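PDB 6ZQ3: silicatein alpha from Tethya aurantium, which probably promotes silica deposition in the spicules of its sponge, its mature chain having the fold of the papain-type cysteine proteases. Local coordinates for residues 28-33 / 69-74; 33-38 / 108-113; 73-78 / 212-217. All blocks are in the same frame, centred on the assembly; numbering follows the deposited sequence.

Contact 1: residues 28-33 / 69-74; sequences AFSAMG and GNMYVA
A31 and A74 meet where the long central helix of the papain fold, residues 26-43, packs against helix 71-80 inside the helical domain. Their methyl groups touch directly, CB of A31 to CB of A74 at 3.9 Å. Alanine suits both places because neither side chain holds the helices apart. The backbones come nearest about one turn earlier on the second helix, where CA of A31 lies 5.2 Å from CA of M71. There the methionine reaches along the flank of the first helix, and its CG rests 4.2 Å from CB of A31.

The same CG also lies 3.8 Å from OG of S30, a van der Waals contact. OG stands anti to the backbone N of its residue (chi1 170°), beside the carbonyl carbon, and from there it makes a hydrogen bond to the backbone O of M167. A serine therefore fits this buried position: its small side chain tolerates the methionine, and its hydroxyl is satisfied by the neighbouring strand. In papain-like enzymes the central helix forms one wall of the interface between the helical domain and the beta domain, and this contact lies at that interface. Strand 165-173 supplies M167 and A166, and strand 134-138 supplies A135 and A137, so M71 packs between the first helix and the strands.

The M71 chain bends at both chi2 (75°) and chi3, as an unbranched, flexible chain can, and packs against A135, A137 and A166. Within the second segment, ND2 of N70 donates to O of G69 at 3.1 Å, from above the carbonyl plane. The disulfide C23-C66 links the chain a few residues ahead of each segment.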
loop_
_atom_site.group_PDB
_atom_site.type_symbol
_atom_site.label_atom_id
_atom_site.label_comp_id
_atom_site.label_asym_id
_atom_site.label_seq_id
_atom_site.Cartn_x
_atom_site.Cartn_y
_atom_site.Cartn_z
ATOM N N ALA A 28 -3.134 6.005 2.103
ATOM C CA ALA A 28 -2.576 6.701 0.947
ATOM C C ALA A 28 -1.299 6.104 0.492
ATOM O O ALA A 28 -1.060 6.024 -0.702
ATOM C CB ALA A 28 -2.307 8.167 1.286
ATOM N N PHE A 29 -0.430 5.772 1.451
ATOM C CA PHE A 29 0.888 5.271 1.126
ATOM C C PHE A 29 0.691 3.915 0.531
ATOM O O PHE A 29 1.302 3.592 -0.456
ATOM C CB PHE A 29 1.797 5.215 2.351
ATOM C CG PHE A 29 2.436 6.543 2.702
ATOM C CD1 PHE A 29 1.796 7.432 3.538
ATOM C CD2 PHE A 29 3.660 6.890 2.184
ATOM C CE1 PHE A 29 2.367 8.637 3.869
ATOM C CE2 PHE A 29 4.235 8.104 2.485
ATOM C CZ PHE A 29 3.586 8.983 3.340
ATOM N N SER A 30 -0.183 3.130 1.136
ATOM C CA SER A 30 -0.501 1.804 0.623
ATOM C C SER A 30 -1.125 1.819 -0.801
ATOM O O SER A 30 -0.781 0.973 -1.641
ATOM C CB SER A 30 -1.468 1.121 1.574
ATOM O OG SER A 30 -1.967 -0.053 0.980
ATOM N N ALA A 31 -2.034 2.766 -1.059
ATOM C CA ALA A 31 -2.680 2.875 -2.364
ATOM C C ALA A 31 -1.732 3.297 -3.490
ATOM O O ALA A 31 -1.766 2.696 -4.575
ATOM C CB ALA A 31 -3.856 3.829 -2.291
ATOM N N MET A 32 -0.890 4.302 -3.210
ATOM C CA MET A 32 0.116 4.821 -4.149
ATOM C C MET A 32 1.187 3.818 -4.479
ATOM O O MET A 32 1.659 3.759 -5.616
ATOM C CB MET A 32 0.779 6.070 -3.568
ATOM C CG MET A 32 -0.161 7.260 -3.480
ATOM S SD MET A 32 -0.856 7.750 -5.094
ATOM C CE MET A 32 -2.309 6.705 -5.231
ATOM N N GLY A 33 1.572 3.041 -3.471
ATOM C CA GLY A 33 2.501 1.956 -3.621
ATOM C C GLY A 33 2.063 0.931 -4.648
ATOM O O GLY A 33 2.835 0.608 -5.566
ATOM N N GLY A 69 -8.534 6.713 6.416
ATOM C CA GLY A 69 -9.257 6.531 5.153
ATOM C C GLY A 69 -9.060 5.138 4.550
ATOM O O GLY A 69 -8.578 4.264 5.221
ATOM N N ASN A 70 -9.449 4.953 3.290
ATOM C CA ASN A 70 -9.360 3.679 2.571
ATOM C C ASN A 70 -8.493 3.734 1.323
ATOM O O ASN A 70 -8.319 4.784 0.726
ATOM C CB ASN A 70 -10.746 3.275 2.050
ATOM C CG ASN A 70 -11.678 2.866 3.141
ATOM O OD1 ASN A 70 -12.831 2.555 2.881
ATOM N ND2 ASN A 70 -11.190 2.849 4.374
ATOM N N MET A 71 -8.030 2.570 0.886
ATOM C CA MET A 71 -7.488 2.426 -0.470
ATOM C C MET A 71 -8.579 2.635 -1.537
ATOM O O MET A 71 -8.347 3.386 -2.481
ATOM C CB MET A 71 -6.823 1.069 -0.648
ATOM C CG MET A 71 -5.576 0.899 0.221
ATOM S SD MET A 71 -5.891 0.618 1.973
ATOM C CE MET A 71 -6.543 -1.049 1.916
ATOM N N TYR A 72 -9.713 1.955 -1.409
ATOM C CA TYR A 72 -10.788 2.083 -2.388
ATOM C C TYR A 72 -11.073 3.544 -2.719
ATOM O O TYR A 72 -10.951 3.972 -3.867
ATOM C CB TYR A 72 -12.061 1.402 -1.877
ATOM C CG TYR A 72 -13.301 1.749 -2.670
ATOM N N VAL A 73 -11.452 4.298 -1.696
ATOM C CA VAL A 73 -11.766 5.705 -1.824
ATOM C C VAL A 73 -10.598 6.529 -2.427
ATOM O O VAL A 73 -10.842 7.489 -3.127
ATOM C CB VAL A 73 -12.160 6.263 -0.446
ATOM C CG1 VAL A 73 -12.352 7.767 -0.520
ATOM C CG2 VAL A 73 -13.416 5.569 0.099
ATOM N N ALA A 74 -9.346 6.155 -2.165
ATOM C CA ALA A 74 -8.176 6.792 -2.834
ATOM C C ALA A 74 -8.117 6.478 -4.337
ATOM O O ALA A 74 -7.738 7.319 -5.162
ATOM C CB ALA A 74 -6.860 6.375 -2.166
#

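Contact 2: residues 33-38 / 108-113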
loop_
_atom_site.group_PDB
_atom_site.type_symbol
_atom_site.label_atom_id
_atom_site.label_comp_id
_atom_site.label_asym_id
_atom_site.label_seq_id
_atom_site.Cartn_x
_atom_site.Cartn_y
_atom_site.Cartn_z
ATOM N N GLY A 33 1.572 3.041 -3.471
ATOM C CA GLY A 33 2.501 1.956 -3.621
ATOM C C GLY A 33 2.063 0.931 -4.648
ATOM O O GLY A 33 2.835 0.608 -5.566
ATOM N N ALA A 34 0.841 0.409 -4.524
ATOM C CA ALA A 34 0.321 -0.470 -5.570
ATOM C C ALA A 34 0.315 0.229 -6.935
ATOM O O ALA A 34 0.810 -0.315 -7.910
ATOM C CB ALA A 34 -1.050 -1.025 -5.218
ATOM N N LEU A 35 -0.178 1.450 -7.003
ATOM C CA LEU A 35 -0.228 2.190 -8.294
ATOM C C LEU A 35 1.166 2.383 -8.931
ATOM O O LEU A 35 1.295 2.386 -10.158
ATOM C CB LEU A 35 -0.813 3.584 -8.081
ATOM C CG LEU A 35 -1.806 4.186 -9.067
ATOM C CD1 LEU A 35 -1.805 5.696 -8.847
ATOM C CD2 LEU A 35 -1.559 3.869 -10.542
ATOM N N GLU A 36 2.181 2.621 -8.089
ATOM C CA GLU A 36 3.539 2.882 -8.561
ATOM C C GLU A 36 4.052 1.644 -9.232
ATOM O O GLU A 36 4.780 1.717 -10.226
ATOM C CB GLU A 36 4.478 3.228 -7.404
ATOM C CG GLU A 36 4.341 4.647 -6.890
ATOM C CD GLU A 36 5.027 4.881 -5.547
ATOM O OE1 GLU A 36 5.495 3.913 -4.905
ATOM O OE2 GLU A 36 5.104 6.058 -5.127
ATOM N N GLY A 37 3.672 0.502 -8.667
ATOM C CA GLY A 37 4.117 -0.786 -9.152
ATOM C C GLY A 37 3.525 -1.089 -10.488
ATOM O O GLY A 37 4.233 -1.238 -11.466
ATOM N N ILE A 38 2.207 -1.134 -10.519
ATOM C CA ILE A 38 1.440 -1.347 -11.746
ATOM C C ILE A 38 1.915 -0.452 -12.904
ATOM O O ILE A 38 2.030 -0.882 -14.043
ATOM C CB ILE A 38 -0.046 -1.063 -11.479
ATOM C CG1 ILE A 38 -0.779 -2.292 -10.884
ATOM C CG2 ILE A 38 -0.741 -0.706 -12.768
ATOM C CD1 ILE A 38 -0.128 -2.993 -9.699
ATOM N N ALA A 108 0.457 9.506 -13.071
ATOM C CA ALA A 108 -0.245 8.278 -13.445
ATOM C C ALA A 108 -1.752 8.417 -13.357
ATOM O O ALA A 108 -2.277 9.269 -12.636
ATOM C CB ALA A 108 0.218 7.131 -12.561
ATOM N N SER A 109 -2.442 7.563 -14.102
ATOM C CA SER A 109 -3.892 7.506 -14.070
ATOM C C SER A 109 -4.352 6.059 -14.011
ATOM O O SER A 109 -3.552 5.127 -14.125
ATOM C CB SER A 109 -4.468 8.184 -15.307
ATOM O OG SER A 109 -5.889 8.078 -15.367
ATOM N N MET A 110 -5.655 5.884 -13.846
ATOM C CA MET A 110 -6.263 4.561 -13.789
ATOM C C MET A 110 -7.772 4.556 -14.064
ATOM O O MET A 110 -8.461 5.596 -14.068
ATOM C CB MET A 110 -5.974 3.933 -12.442
ATOM C CG MET A 110 -6.085 4.918 -11.322
ATOM S SD MET A 110 -5.853 4.081 -9.765
ATOM C CE MET A 110 -7.478 3.346 -9.553
ATOM N N SER A 111 -8.252 3.355 -14.327
ATOM C CA SER A 111 -9.611 3.103 -14.790
ATOM C C SER A 111 -10.478 2.367 -13.756
ATOM O O SER A 111 -11.682 2.396 -13.849
ATOM C CB SER A 111 -9.532 2.230 -16.035
ATOM O OG SER A 111 -9.353 0.870 -15.641
ATOM N N GLY A 112 -9.858 1.671 -12.805
ATOM C CA GLY A 112 -10.573 0.980 -11.738
ATOM C C GLY A 112 -9.667 0.315 -10.690
ATOM O O GLY A 112 -8.476 0.601 -10.575
ATOM N N SER A 113 -10.265 -0.561 -9.898
ATOM C CA SER A 113 -9.566 -1.375 -8.936
ATOM C C SER A 113 -10.226 -2.737 -8.917
ATOM O O SER A 113 -11.426 -2.837 -9.131
ATOM C CB SER A 113 -9.648 -0.749 -7.549
ATOM O OG SER A 113 -10.996 -0.503 -7.234
#
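L35 and A108 mark the nearest approach of the two backbones, their CA atoms 8.0 Å apart: segment 33-38 is helical, whereas 108-113 is a largely extended run linking strand 106-108 to strand 112-115. At this separation side chains must bridge the gap, and no hydrogen bond crosses it. From the helix L35 alone does the work, its isobutyl group directed at the extended chain. The near-extended backbone turns alternate side chains to opposite sides, so that A108 and M110 point at the helix while S109 between them points away.

The tip of the leucine, CD2, lies against the methyl of A108, 4.2 Å from its CB, and passes the backbone O of S109 at 4.3 Å. Nearer the root of the leucine, CG is 4.1 Å from SD of M110, and these two side chains cross obliquely. M110 has its CG between the backbone N and the carbonyl carbon (chi1 41°), runs straight through chi2 and bends at chi3, which brings the polarisable sulfur against the leucine. Such an apolar, buried setting suits a branched leucine facing a small alanine and a pliant methionine.

E36, whose side chain leaves the helix away from this contact, forms a salt bridge with K18. Around the contact itself, M110 also packs on F75, V78 and V79 of helix 71-80 and on P216 of strand 214-217, while L35 and A108 both touch L49. M110 is thus wedged among the central helix, helix 71-80 and the C-terminal strand, just ahead of the point where strand 112-115 pairs with 214-217.

Contact 3: residues 73-78 / 212-217; sequences VAFLYV and DASYPT
F75 and P216 bring the backbones within 6.9 Å, CA to CA, where helix 73-78 runs almost parallel to strand 214-217, at 7° between their directions and 9.7 Å between their axes. The contact packs helix 71-80 of the helical domain against the C-terminal strand, which pairs antiparallel with 112-115; F75 also touches A31, and P216 touches A34, both of helix 26-43. With CG anti to its carbonyl carbon, beside the backbone N (chi1 -69°), F75 sends its ring out to the strand. P216 covers one face: its CB sits 4.2 Å from the ring centroid, 26° off the normal, a CH-pi contact offset toward the rim. The proline CD packs against CZ at 3.6 Å. At the edge and in the ring plane, OG of S214 lies 3.4 Å from CE2. Y215, between the two, points away, and its side chain touches V131. Replacing F75 with an alanine is likely to strip the proline of its aromatic partner and open a gap between helix and strand. The residue types complement one another: proline lays aliphatic C-H groups of CB, CG and CD against the ring, while the serine oxygen meets the ring's slightly positive C-H rim.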
loop_
_atom_site.group_PDB
_atom_site.type_symbol
_atom_site.label_atom_id
_atom_site.label_comp_id
_atom_site.label_asym_id
_atom_site.label_seq_id
_atom_site.Cartn_x
_atom_site.Cartn_y
_atom_site.Cartn_z
ATOM N N VAL A 73 -11.452 4.298 -1.696
ATOM C CA VAL A 73 -11.766 5.705 -1.824
ATOM C C VAL A 73 -10.598 6.529 -2.427
ATOM O O VAL A 73 -10.842 7.489 -3.127
ATOM C CB VAL A 73 -12.160 6.263 -0.446
ATOM C CG1 VAL A 73 -12.352 7.767 -0.520
ATOM C CG2 VAL A 73 -13.416 5.569 0.099
ATOM N N ALA A 74 -9.346 6.155 -2.165
ATOM C CA ALA A 74 -8.176 6.792 -2.834
ATOM C C ALA A 74 -8.117 6.478 -4.337
ATOM O O ALA A 74 -7.738 7.319 -5.162
ATOM C CB ALA A 74 -6.860 6.375 -2.166
ATOM N N PHE A 75 -8.486 5.262 -4.694
ATOM C CA PHE A 75 -8.523 4.873 -6.098
ATOM C C PHE A 75 -9.628 5.609 -6.887
ATOM O O PHE A 75 -9.401 6.015 -8.035
ATOM C CB PHE A 75 -8.704 3.368 -6.205
ATOM C CG PHE A 75 -7.515 2.567 -5.757
ATOM C CD1 PHE A 75 -6.223 2.977 -6.035
ATOM C CD2 PHE A 75 -7.692 1.356 -5.126
ATOM C CE1 PHE A 75 -5.133 2.213 -5.653
ATOM C CE2 PHE A 75 -6.605 0.582 -4.753
ATOM C CZ PHE A 75 -5.323 1.015 -5.010
ATOM N N LEU A 76 -10.801 5.764 -6.269
ATOM C CA LEU A 76 -11.944 6.540 -6.818
ATOM C C LEU A 76 -11.539 7.993 -7.114
ATOM O O LEU A 76 -11.748 8.501 -8.212
ATOM C CB LEU A 76 -13.084 6.524 -5.794
ATOM C CG LEU A 76 -14.555 6.606 -6.185
ATOM C CD1 LEU A 76 -14.870 5.755 -7.416
ATOM C CD2 LEU A 76 -15.402 6.154 -4.994
ATOM N N TYR A 77 -10.918 8.648 -6.131
ATOM C CA TYR A 77 -10.311 9.941 -6.361
ATOM C C TYR A 77 -9.391 9.922 -7.594
ATOM O O TYR A 77 -9.561 10.716 -8.506
ATOM C CB TYR A 77 -9.516 10.407 -5.143
ATOM C CG TYR A 77 -8.698 11.631 -5.479
ATOM C CD1 TYR A 77 -9.285 12.884 -5.533
ATOM C CD2 TYR A 77 -7.358 11.527 -5.807
ATOM C CE1 TYR A 77 -8.544 13.997 -5.863
ATOM C CE2 TYR A 77 -6.619 12.639 -6.152
ATOM C CZ TYR A 77 -7.219 13.870 -6.176
ATOM O OH TYR A 77 -6.476 14.979 -6.500
ATOM N N VAL A 78 -8.416 9.022 -7.642
ATOM C CA VAL A 78 -7.562 8.972 -8.831
ATOM C C VAL A 78 -8.372 8.839 -10.124
ATOM O O VAL A 78 -8.062 9.532 -11.091
ATOM C CB VAL A 78 -6.512 7.861 -8.780
ATOM C CG1 VAL A 78 -5.665 7.878 -10.042
ATOM C CG2 VAL A 78 -5.603 8.033 -7.554
ATOM N N ASP A 212 -9.140 -7.289 2.947
ATOM C CA ASP A 212 -9.404 -6.077 2.157
ATOM C C ASP A 212 -8.194 -5.695 1.276
ATOM O O ASP A 212 -7.573 -4.614 1.424
ATOM C CB ASP A 212 -9.775 -4.897 3.080
ATOM N N ALA A 213 -7.849 -6.604 0.375
ATOM C CA ALA A 213 -6.752 -6.385 -0.544
ATOM C C ALA A 213 -7.301 -5.921 -1.896
ATOM O O ALA A 213 -8.326 -6.396 -2.371
ATOM C CB ALA A 213 -5.969 -7.662 -0.715
ATOM N N SER A 214 -6.603 -4.987 -2.517
ATOM C CA SER A 214 -7.005 -4.498 -3.796
ATOM C C SER A 214 -5.804 -4.029 -4.598
ATOM O O SER A 214 -4.697 -3.825 -4.084
ATOM C CB SER A 214 -7.994 -3.355 -3.611
ATOM O OG SER A 214 -7.363 -2.225 -3.035
ATOM N N TYR A 215 -6.026 -3.846 -5.882
ATOM C CA TYR A 215 -5.036 -3.170 -6.681
ATOM C C TYR A 215 -5.733 -2.407 -7.797
ATOM O O TYR A 215 -6.858 -2.734 -8.168
ATOM C CB TYR A 215 -4.001 -4.164 -7.210
ATOM C CG TYR A 215 -4.575 -5.275 -8.040
ATOM C CD1 TYR A 215 -5.039 -6.441 -7.451
ATOM C CD2 TYR A 215 -4.661 -5.157 -9.417
ATOM C CE1 TYR A 215 -5.564 -7.464 -8.213
ATOM C CE2 TYR A 215 -5.199 -6.167 -10.185
ATOM C CZ TYR A 215 -5.649 -7.313 -9.580
ATOM O OH TYR A 215 -6.154 -8.321 -10.361
ATOM N N PRO A 216 -5.070 -1.372 -8.322
ATOM C CA PRO A 216 -5.681 -0.543 -9.348
ATOM C C PRO A 216 -5.492 -1.097 -10.759
ATOM O O PRO A 216 -4.591 -1.859 -10.978
ATOM C CB PRO A 216 -4.963 0.803 -9.169
ATOM C CG PRO A 216 -3.631 0.421 -8.678
ATOM C CD PRO A 216 -3.826 -0.789 -7.805
ATOM N N THR A 217 -6.342 -0.694 -11.703
ATOM C CA THR A 217 -6.213 -1.118 -13.095
ATOM C C THR A 217 -5.807 0.082 -13.939
ATOM O O THR A 217 -6.222 1.204 -13.679
ATOM C CB THR A 217 -7.514 -1.721 -13.626
ATOM O OG1 THR A 217 -8.590 -0.806 -13.399
ATOM C CG2 THR A 217 -7.812 -3.054 -12.913
#

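In the fold
From the N terminus, helix 26-43 comes first and serves two of the contacts. Contact 1 closes the shorter loop, returning the chain to that helix at 69-74. Contact 2 starts further along the helix and closes a wider loop at 108-113, so the two cross rather than nest. Contact 3 begins on helix 71-80, sharing V73 and A74 with contact 1, and spans much of the remaining chain to reach the C-terminal strand; it crosses contact 2. Strands 112-115 and 214-217 pair, which joins contacts 2 and 3 through one sheet. Together they tie helix 26-43 to helix 71-80 and to 108-113, and helix 71-80 to the C-terminal strand, where the chain returns from the beta domain.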